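Local coordinates for protein succinate dehydrogenase subunit A (Mycolicibacterium smegmatis, PDB 7D6V) that probably serves as the FAD-carrying flavoprotein subunit of a membrane-bound succinate dehydrogenase, oxidising succinate to fumarate and passing the electrons toward quinone, at residues 556-561 against 574-579. Residues are numbered along the deposited sequence; the frame is centred on the assembly and turned at random.
Sequences QRTESR and ANWRNT
In the C-terminal region of the flavoprotein, Arg557, Glu559 and Arg561 form a salt-bridge network that meets Trp576 and its neighbours in the loop 574-579. Residues 556-561 run from the end of helix 532-556 into the loop before strand 565-566. Arg557 reaches across with two N-H groups. Its NH1 donates a hydrogen bond of 3.1 Å to Trp576 O, nearly end-on to the carbonyl. Its NH2 donates one of 2.8 Å to Thr579 O from above that carbonyl's plane, although the oxygen is in the guanidinium plane. Trp576 CE3 sits over one guanidinium face, near its rim, with the two planes 55° apart. Glu559 OE2 makes a salt bridge of 2.9 Å to Arg557 NH1 through its anti lone pair, and a weak one of 3.3 Å to Arg561 NE. Two arginines on one oxygen would probably favour the ionised carboxylate. Turning Glu559 CG between its backbone N and carbonyl carbon (chi1 61°) brings it over the indole face, in CH-pi contact 3.8 Å from the Trp576 five-membered ring centroid. Glu559 CB packs on Ala574 CB. Arg561 NH2 gives Ala574 O a weak bond of 3.0 Å, while its NH1 pairs with Asp573. Glu244 holds Arg557 NE, so both arginines have a second acid partner. The salt-bridge network thus ties two loops of the fumarate reductase-type C-terminal region through backbone carbonyls.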
loop_
_atom_site.group_PDB
_atom_site.type_symbol
_atom_site.label_atom_id
_atom_site.label_comp_id
_atom_site.label_asym_id
_atom_site.label_seq_id
_atom_site.Cartn_x
_atom_site.Cartn_y
_atom_site.Cartn_z
ATOM N N GLN A 556 3.876 -23.706 31.827
ATOM C CA GLN A 556 4.048 -23.311 33.219
ATOM C C GLN A 556 2.864 -22.522 33.764
ATOM O O GLN A 556 2.552 -22.645 34.953
ATOM C CB GLN A 556 5.332 -22.504 33.383
ATOM C CG GLN A 556 5.848 -22.489 34.805
ATOM C CD GLN A 556 7.354 -22.453 34.872
ATOM O OE1 GLN A 556 8.038 -22.924 33.966
ATOM N NE2 GLN A 556 7.884 -21.889 35.950
ATOM N N ARG A 557 2.196 -21.712 32.944
ATOM C CA ARG A 557 1.078 -20.910 33.447
ATOM C C ARG A 557 -0.179 -21.770 33.507
ATOM O O ARG A 557 -0.817 -22.036 32.489
ATOM C CB ARG A 557 0.852 -19.676 32.582
ATOM C CG ARG A 557 -0.295 -18.808 33.081
ATOM C CD ARG A 557 -0.315 -17.439 32.436
ATOM N NE ARG A 557 0.780 -16.599 32.906
ATOM C CZ ARG A 557 0.662 -15.678 33.855
ATOM N NH1 ARG A 557 -0.505 -15.477 34.446
ATOM N NH2 ARG A 557 1.713 -14.959 34.216
ATOM N N THR A 558 -0.550 -22.193 34.712
ATOM C CA THR A 558 -1.706 -23.069 34.911
ATOM C C THR A 558 -2.940 -22.268 35.326
ATOM O O THR A 558 -3.478 -22.422 36.421
ATOM C CB THR A 558 -1.379 -24.148 35.939
ATOM O OG1 THR A 558 -0.987 -23.533 37.173
ATOM C CG2 THR A 558 -0.251 -25.029 35.441
ATOM N N GLU A 559 -3.387 -21.405 34.418
ATOM C CA GLU A 559 -4.637 -20.667 34.555
ATOM C C GLU A 559 -4.919 -20.010 33.212
ATOM O O GLU A 559 -4.052 -19.954 32.338
ATOM C CB GLU A 559 -4.577 -19.651 35.705
ATOM C CG GLU A 559 -3.522 -18.559 35.583
ATOM C CD GLU A 559 -4.028 -17.308 34.900
ATOM O OE1 GLU A 559 -5.254 -17.104 34.874
ATOM O OE2 GLU A 559 -3.202 -16.520 34.402
ATOM N N SER A 560 -6.146 -19.526 33.047
ATOM C CA SER A 560 -6.588 -18.933 31.792
ATOM C C SER A 560 -6.757 -17.431 31.968
ATOM O O SER A 560 -7.324 -16.981 32.965
ATOM C CB SER A 560 -7.900 -19.559 31.319
ATOM O OG SER A 560 -7.734 -20.932 31.031
ATOM N N ARG A 561 -6.250 -16.660 31.012
ATOM C CA ARG A 561 -6.350 -15.206 31.093
ATOM C C ARG A 561 -6.098 -14.626 29.714
ATOM O O ARG A 561 -5.015 -14.814 29.156
ATOM C CB ARG A 561 -5.354 -14.648 32.107
ATOM C CG ARG A 561 -5.571 -13.190 32.456
ATOM C CD ARG A 561 -4.497 -12.680 33.396
ATOM N NE ARG A 561 -4.431 -13.457 34.626
ATOM C CZ ARG A 561 -5.080 -13.144 35.739
ATOM N NH1 ARG A 561 -5.847 -12.068 35.778
ATOM N NH2 ARG A 561 -4.962 -13.908 36.811
ATOM N N ALA A 574 -6.891 -16.856 37.997
ATOM C CA ALA A 574 -6.403 -17.243 39.313
ATOM C C ALA A 574 -5.745 -16.032 39.971
ATOM O O ALA A 574 -5.838 -14.906 39.476
ATOM C CB ALA A 574 -5.426 -18.409 39.204
ATOM N N ASN A 575 -5.095 -16.234 41.121
ATOM C CA ASN A 575 -4.411 -15.080 41.694
ATOM C C ASN A 575 -3.365 -14.614 40.686
ATOM O O ASN A 575 -3.544 -13.547 40.098
ATOM C CB ASN A 575 -3.840 -15.376 43.096
ATOM C CG ASN A 575 -2.686 -16.361 43.098
ATOM O OD1 ASN A 575 -1.668 -16.153 42.440
ATOM N ND2 ASN A 575 -2.832 -17.432 43.869
ATOM N N TRP A 576 -2.272 -15.364 40.493
ATOM C CA TRP A 576 -1.546 -15.512 39.227
ATOM C C TRP A 576 -1.426 -14.236 38.397
ATOM O O TRP A 576 -1.150 -14.306 37.196
ATOM C CB TRP A 576 -2.208 -16.596 38.371
ATOM C CG TRP A 576 -1.467 -17.912 38.318
ATOM C CD1 TRP A 576 -1.912 -19.116 38.780
ATOM C CD2 TRP A 576 -0.165 -18.152 37.768
ATOM N NE1 TRP A 576 -0.972 -20.087 38.558
ATOM C CE2 TRP A 576 0.111 -19.522 37.938
ATOM C CE3 TRP A 576 0.793 -17.344 37.153
ATOM C CZ2 TRP A 576 1.305 -20.100 37.515
ATOM C CZ3 TRP A 576 1.978 -17.920 36.734
ATOM C CH2 TRP A 576 2.223 -19.284 36.917
ATOM N N ARG A 577 -1.608 -13.074 39.014
ATOM C CA ARG A 577 -1.644 -11.807 38.297
ATOM C C ARG A 577 -0.420 -10.955 38.555
ATOM O O ARG A 577 0.003 -10.214 37.668
ATOM C CB ARG A 577 -2.905 -11.020 38.679
ATOM C CG ARG A 577 -3.295 -9.909 37.734
ATOM C CD ARG A 577 -3.826 -8.722 38.516
ATOM N NE ARG A 577 -3.070 -8.507 39.743
ATOM C CZ ARG A 577 -1.909 -7.865 39.802
ATOM N NH1 ARG A 577 -1.292 -7.717 40.963
ATOM N NH2 ARG A 577 -1.361 -7.370 38.701
ATOM N N ASN A 578 0.150 -11.046 39.749
ATOM C CA ASN A 578 1.474 -10.501 40.028
ATOM C C ASN A 578 2.564 -11.547 39.809
ATOM O O ASN A 578 3.392 -11.813 40.675
ATOM C CB ASN A 578 1.505 -9.929 41.441
ATOM C CG ASN A 578 1.155 -10.957 42.498
ATOM O OD1 ASN A 578 0.948 -12.132 42.198
ATOM N ND2 ASN A 578 1.091 -10.516 43.748
ATOM N N THR A 579 2.557 -12.153 38.624
ATOM C CA THR A 579 3.581 -13.102 38.209
ATOM C C THR A 579 3.786 -12.960 36.710
ATOM O O THR A 579 2.817 -13.001 35.948
ATOM C CB THR A 579 3.192 -14.543 38.559
ATOM O OG1 THR A 579 2.795 -14.612 39.933
ATOM C CG2 THR A 579 4.367 -15.476 38.341
#